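Local coordinates for protein uronate isomerase (Bacillus halodurans C-125, PDB 3HK9) that probably catalyses the zinc-dependent interconversion of D-glucuronate and D-fructuronate, an aldose-ketose isomerisation in bacterial uronate breakdown, at residues H26-S31 against V141-P146; A168-P173 against Y219-L224; T299-E304 against G323-M328. One frame throughout, in Å; residues are numbered along the deposited sequence.

Contact 1: residues H26-S31 against V141-P146; sequences HTHLFS and VMTNDP. With ZN (zinc ion), chain P; REL (D-glucuronic acid), chain M.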
loop_
_atom_site.group_PDB
_atom_site.type_symbol
_atom_site.label_atom_id
_atom_site.label_comp_id
_atom_site.label_asym_id
_atom_site.label_seq_id
_atom_site.Cartn_x
_atom_site.Cartn_y
_atom_site.Cartn_z
ATOM N N HIS A 26 6.520 -43.832 45.516
ATOM C CA HIS A 26 5.691 -44.766 44.748
ATOM C C HIS A 26 6.286 -44.998 43.369
ATOM O O HIS A 26 6.335 -44.092 42.535
ATOM C CB HIS A 26 4.231 -44.323 44.574
ATOM C CG HIS A 26 3.427 -45.271 43.724
ATOM N ND1 HIS A 26 3.331 -46.619 44.002
ATOM C CD2 HIS A 26 2.730 -45.078 42.576
ATOM C CE1 HIS A 26 2.615 -47.215 43.063
ATOM N NE2 HIS A 26 2.238 -46.303 42.185
ATOM N N THR A 27 6.736 -46.228 43.145
ATOM C CA THR A 27 7.337 -46.629 41.878
ATOM C C THR A 27 7.011 -48.101 41.645
ATOM O O THR A 27 6.480 -48.783 42.526
ATOM C CB THR A 27 8.871 -46.530 41.919
ATOM O OG1 THR A 27 9.390 -47.625 42.687
ATOM C CG2 THR A 27 9.315 -45.216 42.567
ATOM N N HIS A 28 7.338 -48.581 40.450
ATOM C CA HIS A 28 7.135 -49.977 40.104
ATOM C C HIS A 28 8.507 -50.559 39.798
ATOM O O HIS A 28 8.673 -51.385 38.899
ATOM C CB HIS A 28 6.200 -50.090 38.905
ATOM C CG HIS A 28 4.800 -49.674 39.215
ATOM N ND1 HIS A 28 3.916 -50.488 39.889
ATOM C CD2 HIS A 28 4.156 -48.499 39.019
ATOM C CE1 HIS A 28 2.789 -49.831 40.097
ATOM N NE2 HIS A 28 2.908 -48.622 39.578
ATOM N N LEU A 29 9.492 -50.092 40.559
ATOM C CA LEU A 29 10.863 -50.556 40.422
ATOM C C LEU A 29 11.133 -51.534 41.562
ATOM O O LEU A 29 10.416 -51.548 42.563
ATOM C CB LEU A 29 11.836 -49.372 40.500
ATOM C CG LEU A 29 11.581 -48.234 39.507
ATOM C CD1 LEU A 29 12.571 -47.099 39.750
ATOM C CD2 LEU A 29 11.700 -48.761 38.081
ATOM N N PHE A 30 12.168 -52.349 41.413
ATOM C CA PHE A 30 12.515 -53.332 42.434
ATOM C C PHE A 30 14.018 -53.294 42.670
ATOM O O PHE A 30 14.782 -53.028 41.742
ATOM C CB PHE A 30 12.124 -54.735 41.960
ATOM C CG PHE A 30 10.660 -54.892 41.660
ATOM C CD1 PHE A 30 9.765 -55.252 42.663
ATOM C CD2 PHE A 30 10.172 -54.660 40.376
ATOM C CE1 PHE A 30 8.401 -55.383 42.396
ATOM C CE2 PHE A 30 8.803 -54.785 40.093
ATOM C CZ PHE A 30 7.919 -55.147 41.106
ATOM N N SER A 31 14.440 -53.545 43.908
ATOM C CA SER A 31 15.865 -53.574 44.219
ATOM C C SER A 31 16.444 -54.534 43.181
ATOM O O SER A 31 15.854 -55.581 42.905
ATOM C CB SER A 31 16.095 -54.120 45.625
ATOM O OG SER A 31 17.457 -54.001 45.995
ATOM N N VAL A 141 10.549 -46.329 46.768
ATOM C CA VAL A 141 9.499 -47.157 47.342
ATOM C C VAL A 141 8.925 -47.994 46.203
ATOM O O VAL A 141 8.560 -47.467 45.145
ATOM C CB VAL A 141 8.378 -46.314 47.976
ATOM C CG1 VAL A 141 7.206 -47.216 48.362
ATOM C CG2 VAL A 141 8.912 -45.585 49.202
ATOM N N MET A 142 8.864 -49.299 46.422
ATOM C CA MET A 142 8.361 -50.233 45.423
ATOM C C MET A 142 6.884 -50.497 45.663
ATOM O O MET A 142 6.292 -50.000 46.619
ATOM C CB MET A 142 9.091 -51.582 45.531
ATOM C CG MET A 142 10.610 -51.527 45.615
ATOM S SD MET A 142 11.342 -53.186 45.944
ATOM C CE MET A 142 11.126 -53.281 47.735
ATOM N N THR A 143 6.303 -51.294 44.773
ATOM C CA THR A 143 4.919 -51.721 44.892
ATOM C C THR A 143 5.075 -53.237 44.943
ATOM O O THR A 143 5.349 -53.874 43.920
ATOM C CB THR A 143 4.074 -51.344 43.661
ATOM O OG1 THR A 143 3.956 -49.920 43.570
ATOM C CG2 THR A 143 2.681 -51.953 43.776
ATOM N N ASN A 144 4.927 -53.809 46.131
ATOM C CA ASN A 144 5.096 -55.250 46.295
ATOM C C ASN A 144 3.785 -55.992 46.479
ATOM O O ASN A 144 3.161 -55.932 47.534
ATOM C CB ASN A 144 6.033 -55.527 47.469
ATOM C CG ASN A 144 7.338 -54.775 47.342
ATOM O OD1 ASN A 144 7.540 -53.746 47.985
ATOM N ND2 ASN A 144 8.226 -55.271 46.485
ATOM N N ASP A 145 3.387 -56.696 45.428
ATOM C CA ASP A 145 2.145 -57.456 45.406
ATOM C C ASP A 145 2.356 -58.942 45.721
ATOM O O ASP A 145 2.840 -59.702 44.882
ATOM C CB ASP A 145 1.496 -57.283 44.030
ATOM C CG ASP A 145 0.228 -58.083 43.873
ATOM O OD1 ASP A 145 -0.369 -58.459 44.901
ATOM O OD2 ASP A 145 -0.175 -58.320 42.711
ATOM N N PRO A 146 1.996 -59.371 46.944
ATOM C CA PRO A 146 2.143 -60.768 47.372
ATOM C C PRO A 146 1.230 -61.736 46.610
ATOM O O PRO A 146 1.386 -62.954 46.691
ATOM C CB PRO A 146 1.802 -60.704 48.857
ATOM C CG PRO A 146 0.767 -59.615 48.901
ATOM C CD PRO A 146 1.386 -58.561 48.015
HETATM ZN ZN ZN P . 1.734 -46.903 40.123
HETATM O O6A REL M . -2.073 -48.613 40.443
HETATM C C6 REL M . -0.917 -48.168 40.184
HETATM O O6B REL M . 0.075 -48.260 40.927
HETATM C C5 REL M . -0.759 -47.451 38.840
HETATM O O5 REL M . 0.217 -46.414 39.001
HETATM C C4 REL M . -0.300 -48.398 37.692
HETATM O O4 REL M . -1.327 -49.402 37.550
HETATM C C3 REL M . -0.087 -47.705 36.315
HETATM O O3 REL M . 0.075 -48.668 35.252
HETATM C C2 REL M . 1.135 -46.759 36.355
HETATM O O2 REL M . 2.272 -47.326 35.720
HETATM C C1 REL M . 0.795 -45.407 35.714
HETATM O O1 REL M . 1.343 -44.365 36.084
HETATM O O HOH W 1 4.534 -48.171 46.193
HETATM O O HOH W 2 7.634 -52.236 42.456
#
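Thr27 keeps OG1 between its own backbone N and carbonyl carbon (chi1 75°), which sets the hydroxyl against the carbonyl of Val141; Thr143 turns OG1 beside its N (chi1 -66°) and reaches the carbonyl of Thr27. The two hydroxyls therefore donate across the loops in opposite senses. Thr27 OG1 meets Val141 O at 2.6 Å from well above the carbonyl plane, and Thr143 OG1 lies 3.0 Å from Thr27 O, tilted from the plane of the Thr27 carbonyl. The Thr27 hydroxyl also accepts from Leu29 N, forming an ST turn. With an alanine in place of Thr27, Val141 O and Leu29 N would probably each lose a partner, leaving the turn that carries His28 less firmly fixed. Met142 SD sits 5.3 Å from the Phe30 ring centroid, an oblique Met-aromatic contact, and one water joins Leu29 O to Thr143 N. The first segment follows strand 22-24 and carries the His-x-His pair characteristic of amidohydrolases; the second leaves the end of strand 137-141. His26 NE2 binds zinc at 2.2 Å; His28 NE2, Asp355 and glucuronate O5 and O6B are further ligands. A second water accepts from His26 ND1 at 2.9 Å and donates to Met142 O and Thr143 OG1. With ND1 thus the donor, NE2 can offer its lone pair to zinc; through this water Met142 and Thr143 probably form a second shell that orients His26.

Contact 2: residues A168-P173 against Y219-L224; sequences ALRLDP and YMAVSL. With REL (D-glucuronic acid), chain M.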
loop_
_atom_site.group_PDB
_atom_site.type_symbol
_atom_site.label_atom_id
_atom_site.label_comp_id
_atom_site.label_asym_id
_atom_site.label_seq_id
_atom_site.Cartn_x
_atom_site.Cartn_y
_atom_site.Cartn_z
ATOM N N ALA A 168 6.274 -51.703 49.940
ATOM C CA ALA A 168 4.924 -51.183 50.092
ATOM C C ALA A 168 4.010 -52.368 49.785
ATOM O O ALA A 168 4.046 -52.921 48.680
ATOM C CB ALA A 168 4.673 -50.043 49.113
ATOM N N LEU A 169 3.201 -52.754 50.766
ATOM C CA LEU A 169 2.292 -53.888 50.616
ATOM C C LEU A 169 1.023 -53.563 49.828
ATOM O O LEU A 169 0.045 -53.050 50.377
ATOM C CB LEU A 169 1.934 -54.445 52.000
ATOM C CG LEU A 169 0.899 -55.571 52.065
ATOM C CD1 LEU A 169 1.293 -56.708 51.133
ATOM C CD2 LEU A 169 0.787 -56.058 53.499
ATOM N N ARG A 170 1.053 -53.882 48.538
ATOM C CA ARG A 170 -0.066 -53.640 47.631
ATOM C C ARG A 170 -1.134 -54.728 47.837
ATOM O O ARG A 170 -0.826 -55.920 47.805
ATOM C CB ARG A 170 0.464 -53.635 46.195
ATOM C CG ARG A 170 -0.497 -53.089 45.164
ATOM C CD ARG A 170 -1.019 -51.693 45.526
ATOM N NE ARG A 170 -1.959 -51.258 44.503
ATOM C CZ ARG A 170 -1.631 -50.569 43.417
ATOM N NH1 ARG A 170 -0.374 -50.198 43.204
ATOM N NH2 ARG A 170 -2.558 -50.300 42.507
ATOM N N LEU A 171 -2.389 -54.318 48.032
ATOM C CA LEU A 171 -3.470 -55.273 48.308
ATOM C C LEU A 171 -4.703 -55.296 47.393
ATOM O O LEU A 171 -5.763 -55.777 47.806
ATOM C CB LEU A 171 -3.938 -55.066 49.756
ATOM C CG LEU A 171 -2.842 -55.119 50.834
ATOM C CD1 LEU A 171 -3.346 -54.557 52.161
ATOM C CD2 LEU A 171 -2.383 -56.550 50.997
ATOM N N ASP A 172 -4.579 -54.810 46.161
ATOM C CA ASP A 172 -5.719 -54.779 45.236
ATOM C C ASP A 172 -6.543 -56.074 45.158
ATOM O O ASP A 172 -7.779 -56.033 45.212
ATOM C CB ASP A 172 -5.248 -54.371 43.827
ATOM C CG ASP A 172 -4.720 -52.933 43.779
ATOM O OD1 ASP A 172 -4.318 -52.417 44.839
ATOM O OD2 ASP A 172 -4.695 -52.322 42.689
ATOM N N PRO A 173 -5.882 -57.240 45.023
ATOM C CA PRO A 173 -6.648 -58.493 44.945
ATOM C C PRO A 173 -7.492 -58.783 46.183
ATOM O O PRO A 173 -8.654 -59.172 46.074
ATOM C CB PRO A 173 -5.562 -59.545 44.717
ATOM C CG PRO A 173 -4.542 -58.774 43.896
ATOM C CD PRO A 173 -4.470 -57.468 44.662
ATOM N N TYR A 219 4.061 -48.571 53.958
ATOM C CA TYR A 219 2.614 -48.403 53.953
ATOM C C TYR A 219 1.926 -49.522 53.173
ATOM O O TYR A 219 2.567 -50.235 52.398
ATOM C CB TYR A 219 2.220 -47.018 53.376
ATOM C CG TYR A 219 2.614 -46.764 51.930
ATOM C CD1 TYR A 219 1.953 -47.399 50.879
ATOM C CD2 TYR A 219 3.649 -45.880 51.614
ATOM C CE1 TYR A 219 2.310 -47.161 49.550
ATOM C CE2 TYR A 219 4.014 -45.636 50.290
ATOM C CZ TYR A 219 3.341 -46.282 49.263
ATOM O OH TYR A 219 3.718 -46.061 47.951
ATOM N N MET A 220 0.631 -49.694 53.422
ATOM C CA MET A 220 -0.180 -50.674 52.702
ATOM C C MET A 220 -0.934 -49.833 51.674
ATOM O O MET A 220 -1.403 -48.733 51.989
ATOM C CB MET A 220 -1.169 -51.373 53.641
ATOM C CG MET A 220 -0.532 -52.393 54.573
ATOM S SD MET A 220 -1.756 -53.129 55.680
ATOM C CE MET A 220 -1.843 -51.885 56.976
ATOM N N ALA A 221 -1.054 -50.340 50.453
ATOM C CA ALA A 221 -1.714 -49.589 49.396
ATOM C C ALA A 221 -2.748 -50.368 48.590
ATOM O O ALA A 221 -2.813 -51.600 48.652
ATOM C CB ALA A 221 -0.664 -49.028 48.458
ATOM N N VAL A 222 -3.544 -49.624 47.828
ATOM C CA VAL A 222 -4.580 -50.184 46.968
ATOM C C VAL A 222 -5.026 -49.115 45.978
ATOM O O VAL A 222 -5.014 -47.923 46.310
ATOM C CB VAL A 222 -5.819 -50.624 47.782
ATOM C CG1 VAL A 222 -6.430 -49.431 48.499
ATOM C CG2 VAL A 222 -6.850 -51.257 46.860
ATOM N N SER A 223 -5.387 -49.527 44.764
ATOM C CA SER A 223 -5.889 -48.578 43.772
ATOM C C SER A 223 -7.381 -48.860 43.773
ATOM O O SER A 223 -7.798 -50.014 43.881
ATOM C CB SER A 223 -5.275 -48.814 42.379
ATOM O OG SER A 223 -5.739 -50.011 41.785
ATOM N N LEU A 224 -8.185 -47.810 43.676
ATOM C CA LEU A 224 -9.631 -47.954 43.731
ATOM C C LEU A 224 -10.358 -47.265 42.582
ATOM O O LEU A 224 -9.859 -46.307 41.997
ATOM C CB LEU A 224 -10.128 -47.400 45.068
ATOM C CG LEU A 224 -9.536 -48.054 46.318
ATOM C CD1 LEU A 224 -9.766 -47.138 47.514
ATOM C CD2 LEU A 224 -10.174 -49.439 46.543
HETATM O O6A REL M . -2.073 -48.613 40.443
HETATM C C6 REL M . -0.917 -48.168 40.184
HETATM O O6B REL M . 0.075 -48.260 40.927
HETATM C C5 REL M . -0.759 -47.451 38.840
HETATM O O5 REL M . 0.217 -46.414 39.001
HETATM C C4 REL M . -0.300 -48.398 37.692
HETATM O O4 REL M . -1.327 -49.402 37.550
HETATM C C3 REL M . -0.087 -47.705 36.315
HETATM O O3 REL M . 0.075 -48.668 35.252
HETATM C C2 REL M . 1.135 -46.759 36.355
HETATM O O2 REL M . 2.272 -47.326 35.720
HETATM C C1 REL M . 0.795 -45.407 35.714
HETATM O O1 REL M . 1.343 -44.365 36.084
#
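Ala168 lays its CB over one face of the Tyr219 ring, a CH-pi contact 4.2 Å from the centroid, while Tyr219 OH is hydrogen-bonded to Met25 O. The segments join as parallel strands, 169-170 and 220-224, consistent with the beta/alpha barrel of the amidohydrolase superfamily. The donors alternate between the two strands: Leu169 N donates to Tyr219 O, Ala221 N to Leu169 O, and Leu171 N to Ala221 O at 2.8 Å. Leu169 and Met220 lie side by side on one sheet face; Arg170 and Ala221 occupy the other, from which the arginine reaches the bound glucuronate. Just past the strand, at the start of helix 172-176, Asp172 holds the arginine. Arg170 grips it side-on in a salt bridge, NE to Asp172 OD1 at 2.6 Å and NH2 to Asp172 OD2. From the opposite face Ser223 donates its N to Asp172 OD1 and its OG to Asp172 OD2, the latter at 2.7 Å, so each carboxylate oxygen takes two donors. The Arg170 chain bends at chi2 (54°), and its guanidinium holds the substrate carboxylate with two nearly straight bonds: Arg170 NH1 to glucuronate O6B at 3.0 Å, Arg170 NH2 to glucuronate O6A at 2.7 Å.

Contact 3: residues T299-E304 against G323-M328; sequences TMLSRE and GCWWFM. With REL (D-glucuronic acid), chain M; CO3 (carbonate ion), chain N.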
loop_
_atom_site.group_PDB
_atom_site.type_symbol
_atom_site.label_atom_id
_atom_site.label_comp_id
_atom_site.label_asym_id
_atom_site.label_seq_id
_atom_site.Cartn_x
_atom_site.Cartn_y
_atom_site.Cartn_z
ATOM N N THR A 299 -3.970 -40.017 46.614
ATOM C CA THR A 299 -3.678 -39.403 45.331
ATOM C C THR A 299 -4.883 -39.815 44.495
ATOM O O THR A 299 -5.400 -40.920 44.658
ATOM C CB THR A 299 -2.359 -39.940 44.707
ATOM O OG1 THR A 299 -1.951 -39.071 43.642
ATOM C CG2 THR A 299 -2.543 -41.354 44.151
ATOM N N MET A 300 -5.363 -38.932 43.627
ATOM C CA MET A 300 -6.523 -39.278 42.819
ATOM C C MET A 300 -6.227 -39.128 41.330
ATOM O O MET A 300 -5.369 -38.343 40.933
ATOM C CB MET A 300 -7.723 -38.434 43.264
ATOM C CG MET A 300 -8.056 -38.643 44.751
ATOM S SD MET A 300 -9.532 -37.784 45.334
ATOM C CE MET A 300 -10.812 -39.034 44.924
ATOM N N LEU A 301 -6.939 -39.887 40.507
ATOM C CA LEU A 301 -6.696 -39.880 39.069
ATOM C C LEU A 301 -7.427 -38.829 38.239
ATOM O O LEU A 301 -6.932 -38.408 37.192
ATOM C CB LEU A 301 -6.998 -41.269 38.505
ATOM C CG LEU A 301 -6.440 -41.577 37.111
ATOM C CD1 LEU A 301 -4.920 -41.409 37.135
ATOM C CD2 LEU A 301 -6.814 -43.002 36.704
ATOM N N SER A 302 -8.596 -38.403 38.695
ATOM C CA SER A 302 -9.372 -37.426 37.940
ATOM C C SER A 302 -8.951 -35.989 38.176
ATOM O O SER A 302 -8.803 -35.562 39.312
ATOM C CB SER A 302 -10.859 -37.561 38.268
ATOM O OG SER A 302 -11.601 -36.571 37.586
ATOM N N ARG A 303 -8.774 -35.244 37.090
ATOM C CA ARG A 303 -8.397 -33.844 37.178
ATOM C C ARG A 303 -9.426 -33.077 38.018
ATOM O O ARG A 303 -9.081 -32.139 38.741
ATOM C CB ARG A 303 -8.341 -33.220 35.777
ATOM C CG ARG A 303 -7.876 -31.770 35.778
ATOM C CD ARG A 303 -8.198 -31.052 34.477
ATOM N NE ARG A 303 -7.660 -29.694 34.481
ATOM C CZ ARG A 303 -8.056 -28.717 33.670
ATOM N NH1 ARG A 303 -9.013 -28.930 32.769
ATOM N NH2 ARG A 303 -7.482 -27.524 33.756
ATOM N N GLU A 304 -10.682 -33.503 37.921
ATOM C CA GLU A 304 -11.792 -32.865 38.614
ATOM C C GLU A 304 -11.903 -33.111 40.127
ATOM O O GLU A 304 -12.724 -32.472 40.807
ATOM C CB GLU A 304 -13.097 -33.258 37.915
ATOM C CG GLU A 304 -13.284 -32.658 36.512
ATOM C CD GLU A 304 -12.225 -33.071 35.480
ATOM O OE1 GLU A 304 -11.963 -34.282 35.309
ATOM O OE2 GLU A 304 -11.664 -32.173 34.812
ATOM N N GLY A 323 1.721 -36.735 45.048
ATOM C CA GLY A 323 1.846 -36.868 43.612
ATOM C C GLY A 323 0.781 -36.392 42.650
ATOM O O GLY A 323 -0.329 -35.994 43.026
ATOM N N CYS A 324 1.183 -36.431 41.382
ATOM C CA CYS A 324 0.365 -36.075 40.229
ATOM C C CYS A 324 0.434 -37.401 39.480
ATOM O O CYS A 324 1.314 -37.642 38.648
ATOM C CB CYS A 324 1.029 -34.945 39.436
ATOM S SG CYS A 324 1.299 -33.443 40.434
ATOM N N TRP A 325 -0.509 -38.259 39.834
ATOM C CA TRP A 325 -0.604 -39.615 39.330
ATOM C C TRP A 325 -1.109 -39.895 37.922
ATOM O O TRP A 325 -2.173 -39.416 37.520
ATOM C CB TRP A 325 -1.446 -40.412 40.331
ATOM C CG TRP A 325 -1.578 -41.880 40.060
ATOM C CD1 TRP A 325 -0.593 -42.734 39.646
ATOM C CD2 TRP A 325 -2.737 -42.691 40.303
ATOM N NE1 TRP A 325 -1.066 -44.028 39.625
ATOM C CE2 TRP A 325 -2.377 -44.031 40.026
ATOM C CE3 TRP A 325 -4.044 -42.417 40.732
ATOM C CZ2 TRP A 325 -3.277 -45.097 40.166
ATOM C CZ3 TRP A 325 -4.944 -43.482 40.872
ATOM C CH2 TRP A 325 -4.550 -44.806 40.589
ATOM N N TRP A 326 -0.306 -40.649 37.171
ATOM C CA TRP A 326 -0.698 -41.133 35.852
ATOM C C TRP A 326 -1.108 -40.083 34.817
ATOM O O TRP A 326 -0.268 -39.405 34.227
ATOM C CB TRP A 326 -1.855 -42.105 36.086
ATOM C CG TRP A 326 -1.997 -43.246 35.150
ATOM C CD1 TRP A 326 -1.616 -43.304 33.838
ATOM C CD2 TRP A 326 -2.678 -44.469 35.429
ATOM N NE1 TRP A 326 -2.030 -44.497 33.284
ATOM C CE2 TRP A 326 -2.683 -45.228 34.242
ATOM C CE3 TRP A 326 -3.290 -44.997 36.574
ATOM C CZ2 TRP A 326 -3.277 -46.490 34.166
ATOM C CZ3 TRP A 326 -3.879 -46.246 36.500
ATOM C CH2 TRP A 326 -3.867 -46.981 35.300
ATOM N N PHE A 327 -2.412 -39.976 34.575
ATOM C CA PHE A 327 -2.932 -39.011 33.611
ATOM C C PHE A 327 -2.809 -37.587 34.164
ATOM O O PHE A 327 -3.011 -36.611 33.447
ATOM C CB PHE A 327 -4.389 -39.355 33.269
ATOM C CG PHE A 327 -4.575 -40.779 32.798
ATOM C CD1 PHE A 327 -3.873 -41.257 31.690
ATOM C CD2 PHE A 327 -5.404 -41.655 33.487
ATOM C CE1 PHE A 327 -3.991 -42.592 31.280
ATOM C CE2 PHE A 327 -5.533 -42.994 33.086
ATOM C CZ PHE A 327 -4.823 -43.459 31.983
ATOM N N MET A 328 -2.479 -37.480 35.448
ATOM C CA MET A 328 -2.276 -36.182 36.093
ATOM C C MET A 328 -0.808 -35.774 35.912
ATOM O O MET A 328 -0.456 -34.600 36.054
ATOM C CB MET A 328 -2.565 -36.265 37.599
ATOM C CG MET A 328 -4.016 -36.575 37.988
ATOM S SD MET A 328 -5.159 -35.226 37.599
ATOM C CE MET A 328 -5.622 -35.679 35.931
HETATM O O6A REL M . -2.073 -48.613 40.443
HETATM C C6 REL M . -0.917 -48.168 40.184
HETATM O O6B REL M . 0.075 -48.260 40.927
HETATM C C5 REL M . -0.759 -47.451 38.840
HETATM O O5 REL M . 0.217 -46.414 39.001
HETATM C C4 REL M . -0.300 -48.398 37.692
HETATM O O4 REL M . -1.327 -49.402 37.550
HETATM C C3 REL M . -0.087 -47.705 36.315
HETATM O O3 REL M . 0.075 -48.668 35.252
HETATM C C2 REL M . 1.135 -46.759 36.355
HETATM O O2 REL M . 2.272 -47.326 35.720
HETATM C C1 REL M . 0.795 -45.407 35.714
HETATM O O1 REL M . 1.343 -44.365 36.084
HETATM C C CO3 N . -1.989 -45.424 29.505
HETATM O O1 CO3 N . -2.737 -44.638 28.765
HETATM O O2 CO3 N . -0.898 -45.938 29.016
HETATM O O3 CO3 N . -2.270 -45.600 30.757
HETATM O O HOH W 3 -2.651 -37.385 41.421
#
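One leucine methyl meets three consecutive aromatic residues: Leu301 CD1 lies over a face of the Trp325 six-membered ring, 4.2 Å from its centroid, 3.3 Å from Trp326 CB, and 3.7 Å from Phe327 CD2. The chain turns at Trp326, whose phi is positive (57°), and Met328 N donates to Trp325 O. Leu301 CG stands anti to its backbone N (chi1 -163°), carrying both methyls toward the aromatic cluster. A water supplies the polar link, accepting from Trp325 N and donating to Thr299 OG1 and Met300 O. The first segment ends strand 296-300, the second follows its parallel neighbour 319-321; at the subunit interface Arg303 forms salt bridges with Glu336 of its own chain and Glu336 of a second subunit. On the substrate side, the Trp326 ring has Phe327 CE2 over one face and glucuronate C1 over the opposite one, with its NE1 hydrogen-bonded to a carbonate ion, probably a crystallisation component. Trp325 NE1 donates to glucuronate O5 at 2.8 Å, almost straight (172°). Since O5 is also a zinc ligand, the indole N-H is likely to steady negative charge building on that oxygen, and the Leu301 packing backs the ring that delivers it.

The three contacts converge on one open-chain glucuronate from different sides of the pocket. Contact 1 supplies two zinc histidines, contact 2 the arginine for the sugar carboxylate, and contact 3 the indoles beside O5 and C1. Contacts 1 and 2, with centres about 11 Å apart, touch directly: Asn144 N lies 2.8 Å from Ala168 O, a probable hydrogen bond. Contact 3 has its centre about 19 Å from that of contact 1 and about 17 Å from that of contact 2, but its nearest atoms come within about 5 Å and about 4 Å of them. It touches neither, although contacts 2 and 3 reach the same sheet; the bound glucuronate, touched by all three, spans the gap.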